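Local coordinates for SusD-like carbohydrate binding protein (PDB 3LEW) that probably binds carbohydrate at the outer membrane of Bacteroides vulgatus, as a SusD-family protein thought to capture nutrients, at residues Ala267-His272 / Gln337-Ile341; Thr277-Ser281 / Arg330-Ile334. All blocks are in the same frame, centred on the assembly; numbering follows the deposited sequence.

Contact 1. Residues Ala267-His272 / Gln337-Ile341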
ATOM      1  N   ALA A 267     -12.492   4.599   8.141  1.00 12.31           N
ATOM      2  CA  ALA A 267     -11.172   4.120   7.822  1.00 13.27           C
ATOM      3  C   ALA A 267     -10.305   3.955   9.075  1.00 12.87           C
ATOM      4  O   ALA A 267      -9.447   3.069   9.104  1.00 13.38           O
ATOM      5  CB  ALA A 267     -10.456   5.061   6.795  1.00 13.47           C
ATOM      6  N   SER A 268     -10.562   4.804  10.071  1.00 12.51           N
ATOM      7  CA  SER A 268      -9.798   4.784  11.325  1.00 13.50           C
ATOM      8  C   SER A 268      -9.820   3.404  12.005  1.00 13.74           C
ATOM      9  O   SER A 268      -8.930   3.085  12.799  1.00 14.53           O
ATOM     10  CB  SER A 268     -10.331   5.822  12.298  1.00 13.67           C
ATOM     11  OG  SER A 268     -10.160   7.135  11.806  1.00 15.57           O
ATOM     12  N   TYR A 269     -10.856   2.620  11.752  1.00 14.40           N
ATOM     13  CA  TYR A 269     -11.005   1.326  12.398  1.00 13.94           C
ATOM     14  C   TYR A 269      -9.785   0.436  12.146  1.00 14.12           C
ATOM     15  O   TYR A 269      -9.434  -0.420  12.997  1.00 14.75           O
ATOM     16  CB  TYR A 269     -12.318   0.641  11.951  1.00 14.69           C
ATOM     17  CG  TYR A 269     -12.770  -0.481  12.850  1.00 13.05           C
ATOM     18  CD1 TYR A 269     -12.282  -1.788  12.667  1.00 14.76           C
ATOM     19  CD2 TYR A 269     -13.687  -0.258  13.861  1.00 13.37           C
ATOM     20  CE1 TYR A 269     -12.719  -2.843  13.485  1.00 13.84           C
ATOM     21  CE2 TYR A 269     -14.115  -1.288  14.693  1.00 15.79           C
ATOM     22  CZ  TYR A 269     -13.627  -2.592  14.476  1.00 16.19           C
ATOM     23  OH  TYR A 269     -14.037  -3.631  15.266  1.00 16.73           O
ATOM     24  N   GLN A 270      -9.086   0.646  11.040  1.00 13.83           N
ATOM     25  CA  GLN A 270      -7.889  -0.139  10.781  1.00 14.77           C
ATOM     26  C   GLN A 270      -6.719   0.102  11.727  1.00 13.76           C
ATOM     27  O   GLN A 270      -5.825  -0.739  11.826  1.00 14.22           O
ATOM     28  CB  GLN A 270      -7.451  -0.060   9.358  1.00 15.64           C
ATOM     29  CG  GLN A 270      -6.866   1.251   8.897  1.00 13.43           C
ATOM     30  CD  GLN A 270      -7.044   1.403   7.314  1.00 17.69           C
ATOM     31  OE1 GLN A 270      -6.178   0.950   6.575  1.00 17.76           O
ATOM     32  NE2 GLN A 270      -8.097   2.120   6.838  1.00 17.04           N
ATOM     33  N   PHE A 271      -6.734   1.212  12.465  1.00 13.40           N
ATOM     34  CA  PHE A 271      -5.804   1.393  13.595  1.00 12.74           C
ATOM     35  C   PHE A 271      -6.025   0.377  14.721  1.00 12.95           C
ATOM     36  O   PHE A 271      -5.113   0.131  15.523  1.00 13.52           O
ATOM     37  CB  PHE A 271      -5.841   2.855  14.105  1.00 13.62           C
ATOM     38  CG  PHE A 271      -4.944   3.806  13.303  1.00 13.11           C
ATOM     39  CD1 PHE A 271      -5.379   4.357  12.103  1.00 15.00           C
ATOM     40  CD2 PHE A 271      -3.677   4.101  13.724  1.00 13.89           C
ATOM     41  CE1 PHE A 271      -4.564   5.199  11.365  1.00 15.36           C
ATOM     42  CE2 PHE A 271      -2.852   4.962  12.993  1.00 16.31           C
ATOM     43  CZ  PHE A 271      -3.302   5.507  11.799  1.00 15.61           C
ATOM     44  N   HIS A 272      -7.193  -0.253  14.810  1.00 12.75           N
ATOM     45  CA  HIS A 272      -7.341  -1.352  15.740  1.00 12.83           C
ATOM     46  C   HIS A 272      -6.441  -2.561  15.441  1.00 13.80           C
ATOM     47  O   HIS A 272      -6.163  -3.369  16.334  1.00 13.51           O
ATOM     48  CB  HIS A 272      -8.795  -1.785  15.887  1.00 13.61           C
ATOM     49  CG  HIS A 272      -9.659  -0.796  16.586  1.00 12.48           C
ATOM     50  ND1 HIS A 272      -9.442  -0.402  17.896  1.00 11.08           N
ATOM     51  CD2 HIS A 272     -10.772  -0.145  16.172  1.00 12.56           C
ATOM     52  CE1 HIS A 272     -10.400   0.435  18.254  1.00 12.66           C
ATOM     53  NE2 HIS A 272     -11.205   0.627  17.221  1.00 14.09           N
ATOM     54  N   GLN A 337     -11.614   7.168  18.461  1.00 15.49           N
ATOM     55  CA  GLN A 337     -11.101   6.200  17.475  1.00 15.28           C
ATOM     56  C   GLN A 337     -10.821   6.824  16.104  1.00 15.81           C
ATOM     57  O   GLN A 337     -11.404   6.441  15.098  1.00 15.15           O
ATOM     58  CB  GLN A 337     -12.033   4.982  17.386  1.00 15.51           C
ATOM     59  CG  GLN A 337     -12.174   4.231  18.704  1.00 17.09           C
ATOM     60  CD  GLN A 337     -13.141   3.058  18.645  1.00 17.46           C
ATOM     61  OE1 GLN A 337     -13.385   2.448  17.571  1.00 16.85           O
ATOM     62  NE2 GLN A 337     -13.693   2.733  19.793  1.00 20.75           N
ATOM     63  N   LEU A 338      -9.935   7.819  16.083  1.00 14.75           N
ATOM     64  CA  LEU A 338      -9.561   8.487  14.849  1.00 14.28           C
ATOM     65  C   LEU A 338      -8.074   8.326  14.586  1.00 13.77           C
ATOM     66  O   LEU A 338      -7.251   8.445  15.476  1.00 12.98           O
ATOM     67  CB  LEU A 338      -9.862   9.995  14.908  1.00 14.09           C
ATOM     68  CG  LEU A 338     -11.312  10.423  15.147  1.00 16.11           C
ATOM     69  CD1 LEU A 338     -11.380  11.976  15.142  1.00 16.57           C
ATOM     70  CD2 LEU A 338     -12.217   9.833  14.072  1.00 16.55           C
ATOM     71  N   GLY A 339      -7.756   8.087  13.326  1.00 13.53           N
ATOM     72  CA  GLY A 339      -6.370   8.123  12.834  1.00 13.71           C
ATOM     73  C   GLY A 339      -6.377   8.192  11.342  1.00 14.06           C
ATOM     74  O   GLY A 339      -7.109   7.444  10.699  1.00 13.73           O
ATOM     75  N   ASP A 340      -5.547   9.072  10.760  1.00 14.26           N
ATOM     76  CA  ASP A 340      -5.555   9.286   9.317  1.00 14.19           C
ATOM     77  C   ASP A 340      -4.761   8.179   8.611  1.00 13.84           C
ATOM     78  O   ASP A 340      -3.864   7.568   9.185  1.00 13.39           O
ATOM     79  CB  ASP A 340      -4.984  10.662   8.922  1.00 15.14           C
ATOM     80  CG  ASP A 340      -5.792  11.853   9.480  1.00 14.53           C
ATOM     81  OD1 ASP A 340      -6.884  11.665  10.101  1.00 14.41           O
ATOM     82  OD2 ASP A 340      -5.323  13.023   9.282  1.00 13.44           O
ATOM     83  N   ILE A 341      -5.072   7.988   7.342  1.00 13.53           N
ATOM     84  CA  ILE A 341      -4.508   6.889   6.557  1.00 13.56           C
ATOM     85  C   ILE A 341      -3.514   7.436   5.519  1.00 14.28           C
ATOM     86  O   ILE A 341      -3.915   8.109   4.585  1.00 14.75           O
ATOM     87  CB  ILE A 341      -5.581   6.114   5.796  1.00 14.07           C
ATOM     88  CG1 ILE A 341      -6.741   5.684   6.712  1.00 15.02           C
ATOM     89  CG2 ILE A 341      -4.942   4.870   5.119  1.00 12.86           C
ATOM     90  CD1 ILE A 341      -6.344   4.865   7.958  1.00 17.19           C
TER
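Ser268, Phe271 and His272 meet the loop 337-341 in a buried contact that joins a 3-10 turn running into the short helix 271-274 to the approach of strand 341-345. Ser268 OG stands beside its own backbone N, opposite the carbonyl carbon (chi1 -64°), which brings it up to Gly339 N; that N-H donates to it at 3.0 Å, nearly straight. The hydroxyl is also hydrogen-bonded to Gln260, so a short polar side chain links two loops here. Gly339 CA lies over one face of the Phe271 ring, 4.1 Å from the centroid, a CH-pi contact; glycine suits the place because any beta carbon would point at the ring, where there is no room for it. At the ring's edge, in its plane, Asp340 O lies 3.3 Å from Phe271 CE1. Ile341 CD1 packs 3.4 Å from Gln270 NE2; that amide is held by its bond to Ala267 O, while Gln270 OE1 is hydrogen-bonded to Arg50. His272 NE2 donates to Gln337 OE1 at 2.9 Å, in the imidazole plane but 72° out of the carbonyl plane; ring and amide planes are 84° apart. His272 ND1 accepts from Tyr282 N, and the bonds on both nitrogens fix the ring's rotation and are consistent with a neutral imidazole protonated on NE2.

Contact 2. Residues Thr277-Ser281 / Arg330-Ile334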
ATOM      1  N   THR A 277       0.176  -0.663  20.546  1.00 13.50           N
ATOM      2  CA  THR A 277       0.713  -0.048  21.770  1.00 14.67           C
ATOM      3  C   THR A 277      -0.257   0.807  22.610  1.00 14.86           C
ATOM      4  O   THR A 277      -0.051   0.962  23.821  1.00 15.41           O
ATOM      5  CB  THR A 277       2.005   0.753  21.493  1.00 14.85           C
ATOM      6  OG1 THR A 277       1.722   1.872  20.644  1.00 15.46           O
ATOM      7  CG2 THR A 277       3.124  -0.126  20.895  1.00 13.53           C
ATOM      8  N   THR A 278      -1.274   1.430  21.991  1.00 15.61           N
ATOM      9  CA  THR A 278      -2.215   2.242  22.753  1.00 16.59           C
ATOM     10  C   THR A 278      -3.244   1.397  23.530  1.00 16.40           C
ATOM     11  O   THR A 278      -3.933   0.556  22.954  1.00 16.68           O
ATOM     12  CB  THR A 278      -3.013   3.229  21.849  1.00 15.04           C
ATOM     13  OG1 THR A 278      -2.087   3.940  21.017  1.00 15.84           O
ATOM     14  CG2 THR A 278      -3.845   4.209  22.694  1.00 17.57           C
ATOM     15  N   LYS A 279      -3.368   1.630  24.832  1.00 17.57           N
ATOM     16  CA  LYS A 279      -4.449   1.029  25.602  1.00 18.50           C
ATOM     17  C   LYS A 279      -5.777   1.460  25.032  1.00 18.61           C
ATOM     18  O   LYS A 279      -6.045   2.660  24.950  1.00 17.65           O
ATOM     19  CB  LYS A 279      -4.384   1.474  27.063  1.00 19.66           C
ATOM     20  CG  LYS A 279      -3.150   0.968  27.764  1.00 23.67           C
ATOM     21  CD  LYS A 279      -3.042   1.596  29.190  1.00 28.66           C
ATOM     22  CE  LYS A 279      -1.574   1.698  29.641  1.00 33.40           C
ATOM     23  NZ  LYS A 279      -1.201   0.556  30.525  1.00 35.49           N
ATOM     24  N   GLY A 280      -6.597   0.478  24.648  1.00 19.18           N
ATOM     25  CA  GLY A 280      -7.856   0.758  23.948  1.00 18.76           C
ATOM     26  C   GLY A 280      -7.908   0.269  22.510  1.00 18.16           C
ATOM     27  O   GLY A 280      -9.000   0.164  21.954  1.00 18.37           O
ATOM     28  N   SER A 281      -6.759   0.000  21.874  1.00 16.95           N
ATOM     29  CA  SER A 281      -6.779  -0.658  20.566  1.00 16.64           C
ATOM     30  C   SER A 281      -7.404  -2.045  20.698  1.00 16.61           C
ATOM     31  O   SER A 281      -7.161  -2.741  21.649  1.00 17.60           O
ATOM     32  CB  SER A 281      -5.355  -0.789  20.009  1.00 16.44           C
ATOM     33  OG  SER A 281      -5.345  -1.574  18.836  1.00 16.84           O
ATOM     34  N   ARG A 330      -0.128   4.842  15.690  1.00 13.78           N
ATOM     35  CA  ARG A 330      -0.986   4.958  16.849  1.00 13.48           C
ATOM     36  C   ARG A 330      -2.216   5.772  16.568  1.00 13.30           C
ATOM     37  O   ARG A 330      -2.154   6.693  15.827  1.00 14.03           O
ATOM     38  CB  ARG A 330      -0.238   5.585  18.018  1.00 13.32           C
ATOM     39  CG  ARG A 330       1.051   4.881  18.341  1.00 14.71           C
ATOM     40  CD  ARG A 330       1.758   5.448  19.576  1.00 15.36           C
ATOM     41  NE  ARG A 330       1.991   6.894  19.595  1.00 15.12           N
ATOM     42  CZ  ARG A 330       3.022   7.496  18.984  1.00 17.01           C
ATOM     43  NH1 ARG A 330       3.907   6.783  18.271  1.00 16.62           N
ATOM     44  NH2 ARG A 330       3.172   8.797  19.088  1.00 18.31           N
ATOM     45  N   PHE A 331      -3.344   5.417  17.182  1.00 13.05           N
ATOM     46  CA  PHE A 331      -4.520   6.269  17.118  1.00 12.84           C
ATOM     47  C   PHE A 331      -4.152   7.706  17.484  1.00 14.16           C
ATOM     48  O   PHE A 331      -3.382   7.970  18.413  1.00 13.56           O
ATOM     49  CB  PHE A 331      -5.606   5.781  18.110  1.00 13.55           C
ATOM     50  CG  PHE A 331      -6.505   4.679  17.569  1.00 14.08           C
ATOM     51  CD1 PHE A 331      -7.589   4.992  16.770  1.00 14.85           C
ATOM     52  CD2 PHE A 331      -6.280   3.323  17.887  1.00 13.75           C
ATOM     53  CE1 PHE A 331      -8.418   4.005  16.297  1.00 15.13           C
ATOM     54  CE2 PHE A 331      -7.096   2.347  17.398  1.00 14.20           C
ATOM     55  CZ  PHE A 331      -8.188   2.685  16.628  1.00 12.69           C
ATOM     56  N   ARG A 332      -4.709   8.643  16.743  1.00 14.95           N
ATOM     57  CA  ARG A 332      -4.593  10.065  17.075  1.00 15.68           C
ATOM     58  C   ARG A 332      -5.493  10.420  18.238  1.00 16.42           C
ATOM     59  O   ARG A 332      -5.060  11.052  19.208  1.00 16.40           O
ATOM     60  CB  ARG A 332      -4.882  10.937  15.858  1.00 15.15           C
ATOM     61  CG  ARG A 332      -4.663  12.408  16.148  1.00 19.10           C
ATOM     62  CD  ARG A 332      -4.878  13.237  14.912  1.00 18.52           C
ATOM     63  NE  ARG A 332      -6.316  13.462  14.644  1.00 16.65           N
ATOM     64  CZ  ARG A 332      -6.988  12.994  13.593  1.00 18.08           C
ATOM     65  NH1 ARG A 332      -6.415  12.226  12.721  1.00 15.56           N
ATOM     66  NH2 ARG A 332      -8.254  13.301  13.418  1.00 18.53           N
ATOM     67  N   ASP A 333      -6.743   9.963  18.176  1.00 16.87           N
ATOM     68  CA  ASP A 333      -7.739  10.222  19.220  1.00 17.14           C
ATOM     69  C   ASP A 333      -8.278   8.851  19.617  1.00 17.17           C
ATOM     70  O   ASP A 333      -9.037   8.254  18.874  1.00 17.45           O
ATOM     71  CB  ASP A 333      -8.849  11.135  18.647  1.00 17.12           C
ATOM     72  CG  ASP A 333      -9.927  11.475  19.658  1.00 21.35           C
ATOM     73  OD1 ASP A 333     -10.040  10.765  20.702  1.00 20.89           O
ATOM     74  OD2 ASP A 333     -10.676  12.463  19.383  1.00 21.88           O
ATOM     75  N   ILE A 334      -7.848   8.315  20.760  1.00 17.00           N
ATOM     76  CA  ILE A 334      -8.196   6.921  21.086  1.00 16.49           C
ATOM     77  C   ILE A 334      -9.655   6.818  21.590  1.00 16.54           C
ATOM     78  O   ILE A 334     -10.363   5.890  21.243  1.00 16.91           O
ATOM     79  CB  ILE A 334      -7.206   6.304  22.089  1.00 18.13           C
ATOM     80  CG1 ILE A 334      -7.525   4.823  22.333  1.00 19.78           C
ATOM     81  CG2 ILE A 334      -7.241   7.085  23.399  1.00 18.21           C
ATOM     82  CD1 ILE A 334      -7.537   3.947  21.085  1.00 19.42           C
TER
HETATM   83  O   HOH W   1      -2.581   6.699  20.781  1.00 17.20           O
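Thr278 and Ile334 meet tip to tip across two irregular loops. The first, between helix 271-274 and strand 286-288, is folded into a type II beta turn from Thr278 to Ser281; the second, between strands 321-326 and 341-345, leads through a classic beta bulge, in which Arg332 and Asp333 face Leu338. Thr278 CG2 lies 3.7 Å from Ile334 CG1. Each of these carbons is anti to its own backbone N (chi1 -176° for Ile334), which extends the two branches into the gap between the loops. Ile334 continues alongside the turn, with CD1 4.0 Å from Gly280 C. Gly280, at the third position of the turn, has a positive phi of 114°, where a side chain would press on the preceding carbonyl oxygen and crowd Ile334. Ser281 approaches the Phe331 ring more loosely. Toward the other end, Thr277 OG1 rests on the aliphatic part of Arg330, 3.7 Å from Arg330 CD, and the beta carbon of Arg330 faces the Thr278 hydroxyl.

No direct hydrogen bond runs between 277-281 and 330-334; a water bridges them, and Asp275, just before the turn, bonds to both. Its carboxylate is hydrogen-bonded to Thr278 OG1, Thr277 N and Phe331 N, while its backbone oxygen bonds Ser281 OG. Small hydroxyl residues suit this place because they can serve the aspartate and still leave the turn compact. The guanidinium group of Arg330 is anchored away from the turn, on the carbonyl oxygens of Lys243 and Ser327, so that its methylenes are left to pack on Thr277. Between the loops a single water donates to Thr278 OG1 and to Phe331 O, each 2.8 Å from the water oxygen.

How the contacts relate
Along the chain the four segments come in the order 267-272, 277-281, 330-334 and 337-341, so contact 2 lies within the excursion that contact 1 closes. Their centres are 9 Å apart, on the same side of the chain's centre, contact 1 being deeper and contact 2 nearer the surface. Helix 271-274 leads from contact 1 toward contact 2, which begins in the loop after it, and the loop between strands 321-326 and 341-345 supplies both second segments. A salt bridge between Asp340 OD1 and Arg332 NH1 (2.7 Å) ties them together, and Phe271 packs against Arg330 O. The two contacts thus hold two connecting regions of the SusD-like fold together as one continuous patch.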